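Local coordinates for protein leucine aminopeptidase (Legionella pneumophila, PDB 5GNE) that probably acts as a zinc-dependent aminopeptidase, removing amino acids one at a time from the N-terminus of peptides, at residues R127-R132 / F168-V173; W140-F145 / V157-V162; A268-N273 / S332-D337; I279-D284 / V306-C311. All blocks are in the same frame, centred on the assembly; numbering follows the deposited sequence.

Interaction 1: residues R127-R132 / F168-V173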
# COMPACT_ATOMS: atom_id res chain seq x y z
N ARG A 127 7.05 11.99 -7.47
CA ARG A 127 7.70 10.73 -7.15
C ARG A 127 7.26 9.64 -8.15
O ARG A 127 6.95 8.50 -7.77
CB ARG A 127 7.37 10.31 -5.71
CG ARG A 127 7.82 11.24 -4.61
CD ARG A 127 7.28 10.78 -3.26
NE ARG A 127 6.14 11.60 -2.86
CZ ARG A 127 4.91 11.15 -2.68
NH1 ARG A 127 4.62 9.87 -2.81
NH2 ARG A 127 3.95 11.98 -2.33
N SER A 128 7.24 9.98 -9.43
CA SER A 128 6.77 9.08 -10.48
C SER A 128 7.67 7.87 -10.72
O SER A 128 8.88 7.97 -10.63
CB SER A 128 6.62 9.86 -11.79
OG SER A 128 6.67 8.99 -12.90
N ALA A 129 7.08 6.73 -11.05
CA ALA A 129 7.86 5.52 -11.28
C ALA A 129 8.78 5.63 -12.49
O ALA A 129 9.69 4.82 -12.65
CB ALA A 129 6.94 4.30 -11.42
N LYS A 130 8.53 6.61 -13.35
CA LYS A 130 9.39 6.84 -14.51
C LYS A 130 10.48 7.88 -14.26
O LYS A 130 11.45 7.94 -15.03
CB LYS A 130 8.58 7.32 -15.72
CG LYS A 130 7.54 6.38 -16.26
CD LYS A 130 6.79 7.01 -17.43
CE LYS A 130 6.63 6.02 -18.59
NZ LYS A 130 6.24 6.67 -19.88
N SER A 131 10.35 8.70 -13.22
CA SER A 131 11.24 9.86 -13.11
C SER A 131 12.41 9.59 -12.16
O SER A 131 12.42 8.64 -11.39
CB SER A 131 10.48 11.11 -12.66
OG SER A 131 10.15 11.07 -11.28
N ARG A 132 13.42 10.44 -12.28
CA ARG A 132 14.60 10.39 -11.44
C ARG A 132 14.22 10.68 -9.98
O ARG A 132 14.69 10.00 -9.06
CB ARG A 132 15.66 11.37 -11.96
CG ARG A 132 17.05 11.20 -11.36
CD ARG A 132 17.46 9.71 -11.39
NE ARG A 132 18.75 9.40 -10.75
CZ ARG A 132 19.07 9.64 -9.48
NH1 ARG A 132 18.23 10.25 -8.68
NH2 ARG A 132 20.27 9.30 -9.01
N PHE A 168 9.73 -0.10 -15.20
CA PHE A 168 9.86 1.14 -14.44
C PHE A 168 11.15 1.24 -13.64
O PHE A 168 11.48 0.35 -12.86
CB PHE A 168 8.65 1.30 -13.52
CG PHE A 168 7.35 1.52 -14.25
CD1 PHE A 168 7.06 2.76 -14.82
CD2 PHE A 168 6.45 0.49 -14.44
CE1 PHE A 168 5.86 2.97 -15.52
CE2 PHE A 168 5.26 0.69 -15.13
CZ PHE A 168 4.96 1.92 -15.67
N ILE A 169 11.87 2.35 -13.80
CA ILE A 169 13.15 2.52 -13.12
C ILE A 169 13.02 2.63 -11.60
O ILE A 169 13.98 2.37 -10.87
CB ILE A 169 13.92 3.75 -13.66
CG1 ILE A 169 13.06 5.01 -13.64
CG2 ILE A 169 14.42 3.51 -15.07
CD1 ILE A 169 13.84 6.29 -13.92
N GLN A 170 11.86 3.01 -11.10
CA GLN A 170 11.67 3.11 -9.66
C GLN A 170 11.47 1.72 -9.03
O GLN A 170 10.55 1.00 -9.39
CB GLN A 170 10.47 4.01 -9.36
CG GLN A 170 10.12 4.15 -7.90
CD GLN A 170 8.79 4.84 -7.71
OE1 GLN A 170 7.76 4.31 -8.10
NE2 GLN A 170 8.81 6.01 -7.12
N PRO A 171 12.34 1.35 -8.08
CA PRO A 171 12.18 0.04 -7.44
C PRO A 171 11.31 0.13 -6.20
O PRO A 171 11.14 1.23 -5.65
CB PRO A 171 13.61 -0.31 -7.04
CG PRO A 171 14.18 0.99 -6.70
CD PRO A 171 13.55 2.03 -7.60
N SER A 172 10.80 -1.01 -5.75
CA SER A 172 10.18 -1.08 -4.44
C SER A 172 11.26 -1.25 -3.38
O SER A 172 12.35 -1.71 -3.69
CB SER A 172 9.20 -2.25 -4.40
OG SER A 172 8.06 -1.95 -5.16
N VAL A 173 10.93 -0.97 -2.13
CA VAL A 173 11.88 -1.19 -1.05
C VAL A 173 11.25 -2.01 0.05
O VAL A 173 10.23 -1.61 0.62
CB VAL A 173 12.36 0.13 -0.46
CG1 VAL A 173 13.37 -0.13 0.66
CG2 VAL A 173 12.95 1.03 -1.56

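Interaction 2: residues W140-F145 / V157-V162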
# COMPACT_ATOMS: atom_id res chain seq x y z
N TRP A 140 15.92 7.14 -0.91
CA TRP A 140 15.76 7.85 0.35
C TRP A 140 15.15 6.95 1.44
O TRP A 140 15.69 6.83 2.55
CB TRP A 140 14.92 9.10 0.13
CG TRP A 140 14.81 9.95 1.34
CD1 TRP A 140 15.73 10.85 1.79
CD2 TRP A 140 13.72 10.00 2.25
NE1 TRP A 140 15.28 11.46 2.93
CE2 TRP A 140 14.05 10.95 3.25
CE3 TRP A 140 12.48 9.34 2.34
CZ2 TRP A 140 13.20 11.26 4.31
CZ3 TRP A 140 11.64 9.63 3.40
CH2 TRP A 140 12.00 10.58 4.37
N PHE A 141 14.03 6.33 1.12
CA PHE A 141 13.32 5.50 2.06
C PHE A 141 14.21 4.40 2.61
O PHE A 141 14.27 4.20 3.82
CB PHE A 141 12.09 4.88 1.38
CG PHE A 141 11.30 3.95 2.25
CD1 PHE A 141 11.61 2.59 2.29
CD2 PHE A 141 10.25 4.42 3.01
CE1 PHE A 141 10.90 1.72 3.08
CE2 PHE A 141 9.51 3.57 3.81
CZ PHE A 141 9.83 2.20 3.85
N LYS A 142 14.94 3.74 1.71
CA LYS A 142 15.81 2.63 2.10
C LYS A 142 16.84 3.12 3.10
O LYS A 142 17.10 2.49 4.12
CB LYS A 142 16.50 2.01 0.88
CG LYS A 142 17.15 0.66 1.19
CD LYS A 142 18.15 0.19 0.14
CE LYS A 142 18.76 -1.15 0.53
NZ LYS A 142 19.80 -1.00 1.60
N GLN A 143 17.43 4.25 2.77
CA GLN A 143 18.47 4.82 3.59
C GLN A 143 17.93 5.30 4.94
O GLN A 143 18.62 5.20 5.96
CB GLN A 143 19.16 5.94 2.82
CG GLN A 143 19.83 6.97 3.66
CD GLN A 143 20.23 8.15 2.82
OE1 GLN A 143 21.08 8.03 1.94
NE2 GLN A 143 19.58 9.29 3.04
N GLN A 144 16.69 5.79 4.97
CA GLN A 144 16.05 6.16 6.25
C GLN A 144 15.93 4.94 7.16
O GLN A 144 16.09 5.03 8.38
CB GLN A 144 14.66 6.75 6.05
CG GLN A 144 14.61 8.04 5.28
CD GLN A 144 15.35 9.16 5.98
OE1 GLN A 144 16.39 9.61 5.49
NE2 GLN A 144 14.84 9.60 7.13
N PHE A 145 15.68 3.78 6.57
CA PHE A 145 15.58 2.56 7.36
C PHE A 145 16.97 2.15 7.83
O PHE A 145 17.19 1.95 9.02
CB PHE A 145 14.93 1.42 6.56
CG PHE A 145 14.83 0.13 7.33
CD1 PHE A 145 13.72 -0.12 8.12
CD2 PHE A 145 15.84 -0.82 7.28
CE1 PHE A 145 13.62 -1.32 8.84
CE2 PHE A 145 15.75 -2.01 7.99
CZ PHE A 145 14.65 -2.26 8.78
N VAL A 157 18.26 -6.91 11.17
CA VAL A 157 17.49 -6.27 10.12
C VAL A 157 17.93 -6.65 8.72
O VAL A 157 18.93 -7.34 8.52
CB VAL A 157 17.57 -4.74 10.23
CG1 VAL A 157 17.03 -4.27 11.55
CG2 VAL A 157 19.02 -4.28 10.07
N GLU A 158 17.13 -6.22 7.74
CA GLU A 158 17.47 -6.39 6.34
C GLU A 158 16.76 -5.31 5.53
O GLU A 158 15.69 -4.82 5.94
CB GLU A 158 17.07 -7.78 5.90
CG GLU A 158 17.92 -8.42 4.84
CD GLU A 158 17.43 -9.82 4.53
OE1 GLU A 158 16.65 -10.38 5.34
OE2 GLU A 158 17.84 -10.38 3.49
N SER A 159 17.37 -4.87 4.43
CA SER A 159 16.69 -3.99 3.48
C SER A 159 17.18 -4.25 2.06
O SER A 159 18.37 -4.37 1.83
CB SER A 159 16.86 -2.51 3.84
OG SER A 159 18.19 -2.07 3.61
N TYR A 160 16.26 -4.36 1.11
CA TYR A 160 16.63 -4.56 -0.29
C TYR A 160 15.65 -3.96 -1.27
O TYR A 160 14.48 -3.79 -0.96
CB TYR A 160 16.80 -6.04 -0.59
CG TYR A 160 15.68 -6.91 -0.11
CD1 TYR A 160 15.62 -7.32 1.23
CD2 TYR A 160 14.68 -7.35 -0.96
CE1 TYR A 160 14.60 -8.14 1.68
CE2 TYR A 160 13.66 -8.17 -0.52
CZ TYR A 160 13.62 -8.57 0.80
OH TYR A 160 12.61 -9.40 1.25
N PHE A 161 16.15 -3.63 -2.45
CA PHE A 161 15.29 -3.25 -3.55
C PHE A 161 14.66 -4.47 -4.18
O PHE A 161 15.28 -5.52 -4.26
CB PHE A 161 16.08 -2.48 -4.59
CG PHE A 161 16.61 -1.20 -4.08
CD1 PHE A 161 15.75 -0.16 -3.77
CD2 PHE A 161 17.98 -1.03 -3.86
CE1 PHE A 161 16.23 1.04 -3.28
CE2 PHE A 161 18.47 0.17 -3.35
CZ PHE A 161 17.60 1.21 -3.06
N VAL A 162 13.42 -4.32 -4.61
CA VAL A 162 12.79 -5.28 -5.49
C VAL A 162 12.44 -4.60 -6.81
O VAL A 162 11.63 -3.69 -6.85
CB VAL A 162 11.55 -5.89 -4.86
CG1 VAL A 162 10.81 -6.75 -5.90
CG2 VAL A 162 11.94 -6.74 -3.64

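Interaction 3: residues A268-N273 / S332-D337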
# COMPACT_ATOMS: atom_id res chain seq x y z
N ALA A 268 -3.44 8.33 4.51
CA ALA A 268 -3.65 8.31 5.96
C ALA A 268 -3.69 9.70 6.60
O ALA A 268 -3.48 9.82 7.81
CB ALA A 268 -2.58 7.49 6.61
N GLY A 269 -3.88 10.75 5.80
CA GLY A 269 -3.66 12.09 6.33
C GLY A 269 -4.64 13.21 6.07
O GLY A 269 -4.45 14.32 6.56
N TYR A 270 -5.70 12.94 5.32
CA TYR A 270 -6.63 13.99 4.96
C TYR A 270 -7.96 13.77 5.62
O TYR A 270 -8.53 12.69 5.54
CB TYR A 270 -6.81 14.06 3.45
CG TYR A 270 -7.93 14.99 3.01
CD1 TYR A 270 -7.75 16.36 2.95
CD2 TYR A 270 -9.18 14.49 2.64
CE1 TYR A 270 -8.76 17.21 2.53
CE2 TYR A 270 -10.19 15.34 2.22
CZ TYR A 270 -9.98 16.69 2.17
OH TYR A 270 -10.99 17.53 1.76
N ARG A 271 -8.44 14.81 6.29
CA ARG A 271 -9.78 14.76 6.83
C ARG A 271 -10.71 15.61 6.00
O ARG A 271 -10.36 16.72 5.63
CB ARG A 271 -9.81 15.21 8.29
CG ARG A 271 -9.09 14.26 9.21
CD ARG A 271 -9.54 14.53 10.62
NE ARG A 271 -8.78 13.77 11.61
CZ ARG A 271 -8.61 14.18 12.86
NH1 ARG A 271 -9.16 15.32 13.25
NH2 ARG A 271 -7.91 13.45 13.71
N ALA A 272 -11.86 15.05 5.67
CA ALA A 272 -12.87 15.78 4.91
C ALA A 272 -13.39 16.94 5.77
O ALA A 272 -13.43 18.09 5.33
CB ALA A 272 -14.00 14.86 4.50
N ASN A 273 -13.81 16.62 7.00
CA ASN A 273 -14.08 17.62 8.03
C ASN A 273 -12.96 17.58 9.06
O ASN A 273 -12.83 16.60 9.79
CB ASN A 273 -15.44 17.37 8.69
CG ASN A 273 -16.50 16.93 7.70
OD1 ASN A 273 -16.93 17.72 6.85
ND2 ASN A 273 -16.93 15.68 7.80
N SER A 332 -8.35 3.60 6.10
CA SER A 332 -8.27 4.77 5.22
C SER A 332 -8.77 6.09 5.84
O SER A 332 -9.71 6.13 6.63
CB SER A 332 -9.05 4.46 3.95
OG SER A 332 -8.91 5.50 3.02
N ALA A 333 -8.13 7.19 5.44
CA ALA A 333 -8.46 8.54 5.89
C ALA A 333 -9.88 9.01 5.55
O ALA A 333 -10.47 9.77 6.31
CB ALA A 333 -7.44 9.54 5.32
N THR A 334 -10.41 8.56 4.41
CA THR A 334 -11.71 9.05 3.91
C THR A 334 -12.63 7.90 3.49
O THR A 334 -12.17 6.78 3.28
CB THR A 334 -11.54 9.99 2.70
OG1 THR A 334 -10.85 9.29 1.66
CG2 THR A 334 -10.73 11.22 3.07
N THR A 335 -13.94 8.17 3.46
CA THR A 335 -14.92 7.29 2.82
C THR A 335 -14.90 7.56 1.33
O THR A 335 -14.39 8.59 0.91
CB THR A 335 -16.34 7.49 3.33
OG1 THR A 335 -16.32 7.61 4.75
CG2 THR A 335 -17.24 6.31 2.96
N LEU A 336 -15.51 6.68 0.55
CA LEU A 336 -15.58 6.88 -0.89
C LEU A 336 -16.49 8.04 -1.35
O LEU A 336 -16.37 8.51 -2.49
CB LEU A 336 -16.01 5.58 -1.56
CG LEU A 336 -16.00 5.67 -3.08
CD1 LEU A 336 -14.60 6.04 -3.53
CD2 LEU A 336 -16.42 4.34 -3.66
N ASP A 337 -17.38 8.53 -0.50
CA ASP A 337 -18.19 9.68 -0.91
C ASP A 337 -17.74 11.05 -0.41
O ASP A 337 -17.85 12.02 -1.15
CB ASP A 337 -19.67 9.44 -0.59
CG ASP A 337 -20.19 8.16 -1.22
OD1 ASP A 337 -20.17 8.08 -2.47
OD2 ASP A 337 -20.64 7.25 -0.49

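Interaction 4: residues I279-D284 / V306-C311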
# COMPACT_ATOMS: atom_id res chain seq x y z
N ILE A 279 -11.95 6.99 11.46
CA ILE A 279 -11.13 6.24 10.51
C ILE A 279 -11.97 5.14 9.86
O ILE A 279 -12.73 4.43 10.53
CB ILE A 279 -9.87 5.69 11.18
CG1 ILE A 279 -8.99 6.87 11.61
CG2 ILE A 279 -9.11 4.79 10.22
CD1 ILE A 279 -7.71 6.50 12.35
N TRP A 280 -11.83 5.00 8.55
CA TRP A 280 -12.66 4.07 7.78
C TRP A 280 -11.89 2.81 7.38
O TRP A 280 -10.76 2.89 6.90
CB TRP A 280 -13.20 4.78 6.52
CG TRP A 280 -14.30 5.77 6.81
CD1 TRP A 280 -15.62 5.51 6.90
CD2 TRP A 280 -14.14 7.17 7.11
NE1 TRP A 280 -16.32 6.67 7.20
CE2 TRP A 280 -15.42 7.69 7.35
CE3 TRP A 280 -13.04 8.03 7.20
CZ2 TRP A 280 -15.64 9.04 7.65
CZ3 TRP A 280 -13.26 9.37 7.51
CH2 TRP A 280 -14.55 9.86 7.73
N LEU A 281 -12.52 1.66 7.56
CA LEU A 281 -11.97 0.38 7.16
C LEU A 281 -12.63 -0.05 5.88
O LEU A 281 -13.84 0.18 5.70
CB LEU A 281 -12.19 -0.67 8.24
CG LEU A 281 -11.57 -0.36 9.60
CD1 LEU A 281 -11.87 -1.46 10.60
CD2 LEU A 281 -10.06 -0.14 9.46
N LEU A 282 -11.87 -0.71 5.00
CA LEU A 282 -12.41 -1.15 3.72
C LEU A 282 -13.01 -2.51 3.89
O LEU A 282 -12.48 -3.30 4.67
CB LEU A 282 -11.33 -1.18 2.66
CG LEU A 282 -11.19 0.16 1.95
CD1 LEU A 282 -10.31 1.13 2.74
CD2 LEU A 282 -10.69 -0.04 0.54
N LYS A 283 -14.13 -2.79 3.24
CA LYS A 283 -14.71 -4.11 3.43
C LYS A 283 -14.60 -5.05 2.23
O LYS A 283 -14.95 -6.22 2.36
CB LYS A 283 -16.18 -4.02 3.87
CG LYS A 283 -16.89 -2.70 3.73
CD LYS A 283 -18.33 -2.91 4.24
CE LYS A 283 -19.16 -1.63 4.27
NZ LYS A 283 -20.61 -1.95 4.45
N ASP A 284 -14.16 -4.58 1.07
CA ASP A 284 -13.92 -5.53 -0.01
C ASP A 284 -12.42 -5.77 -0.26
O ASP A 284 -11.58 -4.90 -0.06
CB ASP A 284 -14.68 -5.11 -1.29
CG ASP A 284 -14.52 -3.64 -1.63
OD1 ASP A 284 -13.37 -3.17 -1.76
OD2 ASP A 284 -15.56 -2.95 -1.79
N VAL A 306 -15.22 4.09 14.40
CA VAL A 306 -14.84 3.21 13.30
C VAL A 306 -15.87 3.24 12.18
O VAL A 306 -17.00 2.80 12.37
CB VAL A 306 -14.71 1.77 13.76
CG1 VAL A 306 -14.32 0.89 12.58
CG2 VAL A 306 -13.71 1.67 14.90
N GLY A 307 -15.49 3.79 11.03
CA GLY A 307 -16.33 3.72 9.84
C GLY A 307 -15.97 2.63 8.83
O GLY A 307 -14.96 1.93 8.97
N TYR A 308 -16.81 2.46 7.83
CA TYR A 308 -16.57 1.49 6.76
C TYR A 308 -16.82 2.12 5.39
O TYR A 308 -17.65 3.00 5.23
CB TYR A 308 -17.44 0.24 6.95
CG TYR A 308 -17.01 -0.56 8.16
CD1 TYR A 308 -17.62 -0.37 9.40
CD2 TYR A 308 -15.99 -1.51 8.07
CE1 TYR A 308 -17.22 -1.09 10.52
CE2 TYR A 308 -15.59 -2.23 9.18
CZ TYR A 308 -16.20 -2.02 10.40
OH TYR A 308 -15.79 -2.75 11.50
N THR A 309 -16.05 1.68 4.41
CA THR A 309 -16.15 2.17 3.04
C THR A 309 -15.88 1.06 2.02
O THR A 309 -15.42 -0.04 2.38
CB THR A 309 -15.20 3.38 2.84
OG1 THR A 309 -15.35 3.90 1.51
CG2 THR A 309 -13.75 3.00 3.07
N LYS A 310 -16.23 1.31 0.76
CA LYS A 310 -15.97 0.36 -0.32
C LYS A 310 -15.07 1.01 -1.36
O LYS A 310 -14.89 2.23 -1.36
CB LYS A 310 -17.27 -0.13 -0.96
CG LYS A 310 -18.08 -1.15 -0.14
CD LYS A 310 -18.57 -2.31 -1.05
CE LYS A 310 -19.57 -3.25 -0.37
NZ LYS A 310 -20.08 -4.29 -1.31
N CYS A 311 -14.41 0.18 -2.18
CA CYS A 311 -13.46 0.65 -3.19
C CYS A 311 -13.77 0.07 -4.56
O CYS A 311 -14.43 -0.96 -4.68
CB CYS A 311 -12.01 0.30 -2.80
SG CYS A 311 -10.81 1.26 -3.73

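Interaction 1: residues R127-R132 / F168-V173
Gln170 reaches from strand 170-177 into the loop 127-132 and holds it at two points. Gln170 N donates to Ala129 O at 3.2 Å, with an N-H...O angle of 149°. The Gln170 side chain has CG anti to the backbone N (chi1 177°) and runs extended past Ala129. That brings Gln170 NE2 to 3.2 Å from Arg127 O. This second bond is bent: the donor stands well above the carbonyl plane. Gly134 O also takes a bond from Gln170 NE2, and Ala237 N donates to Gln170 OE1, so both ends of the buried amide are held. Ala129 is the filler on this tight side. Ala129 CB lies 3.4 Å from Gln170 OE1 and 3.7 Å from Phe168 CD1.

The other side is looser and faces solvent. There Lys130 lays its CG at the edge of the Phe168 ring, in the ring plane, with Lys130 CG 3.9 Å from Phe168 CE1. Ile169 rests its CD1 against the backbone carbonyls of Lys130 and Ser131. The loop itself is shaped by a type I turn from Ser128 to Ser131. Within it, Ser128 OG accepts from Lys130 N at 3.1 Å. Asp196 is a further partner of that hydroxyl. The end of the Arg127 side chain leaves the contact. Its guanidinium group bonds the carbonyls of Ile192 and Gly201, near the zinc ligands His191 and Asp204. The pattern is an ST turn leading into a helix N-cap at Ser131, fastened to a sheet strand beside the zinc site.

Interaction 2: residues W140-F145 / V157-V162
The Phe145 ring has Val157 CB at its edge, near its plane, 4.0 Å from Phe145 CE2. Glu158 O and Ser159 CB approach the same ring obliquely, with Glu158 O 3.5 Å from Phe145 CE2. Phe145 has CG anti to its backbone N, which carries the ring from the helix to the strand. Beyond the two segments, Phe220 of helix 202-221 meets this ring with the planes at about 55°. The second ring is that of Phe161. The Lys142 and Phe161 side chains cross at about a right angle, and Lys142 CD lies oblique to the ring, 3.4 Å from Phe161 CZ.

Between the rings, Lys142 runs extended from the helix and bends only at its last torsion (chi4 -77°). The bend turns the ammonium to Ser159, and Lys142 NZ donates to Ser159 OG at 2.8 Å. Asp146, one turn further along the helix, ties both groups together: it forms a salt bridge with Lys142 and a hydrogen bond with Ser159. The lysine charge is therefore probably well balanced at this partly exposed place. The apolar part of the chain packs while its tip is bonded.

The helix and strand run antiparallel, at 173°, with the axes of segments 140-145 and 157-162 9.1 Å apart. Strand 157-164 is outermost in the mixed sheet, and helix 132-151 packs against it. This is the helix-on-sheet layering of an alpha/beta fold.

Interaction 3: residues A268-N273 / S332-D337
Ala333, Tyr270 and Thr334 bury the most surface here. Ala333 points its CB at the other loop and presses on the backbone. Ala333 CB lies 3.3 Å from Tyr270 O and 3.8 Å from Gly269 N. It packs between the two segments, whose closest CA atoms, Ala268 CA and Ala333 CA, are 4.8 Å apart.

Thr334 turns its methyl rather than its hydroxyl to the partner. With chi1 at 59°, OG1 lies between the backbone N and the carbonyl carbon, and CG2 is anti to the carbonyl carbon. Thr334 CG2 then touches Tyr270 twice. Thr334 CG2 is 3.6 Å from Tyr270 CD2, at the ring edge and in the ring plane. Thr334 CG2 is also 3.6 Å from Tyr270 O.

The two loops follow the C-terminal ends of strands 259-264 and 328-332, parallel neighbours in the central sheet of this M28-family peptidase. The zinc ligand Asp266 is two residues before Ala268, and a bound zinc ion lies about 10 Å from the Ala268 side chain.

Methyl groups make the contact, against a carbonyl oxygen, a backbone nitrogen and a ring edge, by van der Waals packing. Polar groups of the loops bond to other parts of the chain. Ala268 N donates to Ser207 OG, and Gly269 N to Asp203 OD1. The Tyr270 side chain also packs on Asn340 and Ile352. Ala268 turns its methyl from the contact to Phe361 of helix 355-373.

Interaction 4: residues I279-D284 / V306-C311
Leu281 and Tyr308 lie side by side on one face of a parallel strand pair, pointing the same way. Leu281 CB is 3.9 Å from Tyr308 CE2. On the same face the Leu281 and Val306 side chains cross obliquely, with Leu281 CD1 3.9 Å from Val306 CG1. Helix 288-302 packs on this face, with Ala295 touching both Leu281 and Tyr308.

The other face carries Trp280, Leu282 and Thr309. Trp280 sits against the backbone of Gly307 and Tyr308, which lies oblique to its ring. Trp280 CD1 comes within 3.4 Å of Tyr308 N. Gly307, without a side chain, lets Trp280 pack directly on its backbone. Leu282 and Thr309 again lie side by side. Leu282 CD2 reaches on to Cys311 CB at 3.6 Å, where the disulfide to Cys315 begins. The Thr309 hydroxyl is anti to its backbone N (chi1 -177°) and accepts from Leu336 N, while its methyl faces Trp280 and Leu282.

Four backbone bonds join the strands, from Gly307 N to Ile279 O through to Lys283 N to Thr309 O. The one from Leu281 N to Gly307 O is 2.8 Å and nearly straight (170°). Past the strands, Lys283 crosses Tyr308 at about a right angle, with Lys283 CE near Tyr308 CB. Asp284 OD2 accepts a weak bond from Cys311 N at 3.4 Å.

The pair forms the two strands of a beta-alpha-beta unit at the sheet edge. The backbone bonds fix the parallel register, apolar side chains pack on both faces, and the charged groups lie past the strands. Asp284 OD2, 4.7 Å from Lys310 NZ, may feel that charge without a direct salt bridge.

Interactions 1, 2 and 4 all reach the mixed eight-stranded sheet. Interactions 1 and 2 meet on neighbouring strands 157-164 and 170-177 at one edge, and interaction 4 lies at the other edge, about 30 Å from interaction 2 between centres. Interaction 3 is the buried contact. It touches interaction 4, where Ser332 N lies 2.6 Å from Trp280 O, a probable hydrogen bond. Interaction 2 is a surface contact, while 1 and 4 are partly buried. Their chemistry differs accordingly. Interaction 4 rests on a backbone ladder, interaction 1 on hydrogen bonds from the backbone and side-chain amide of Gln170, interaction 2 on a lysine-serine hydrogen bond flanked by aromatic packing, and interaction 3 on methyl packing.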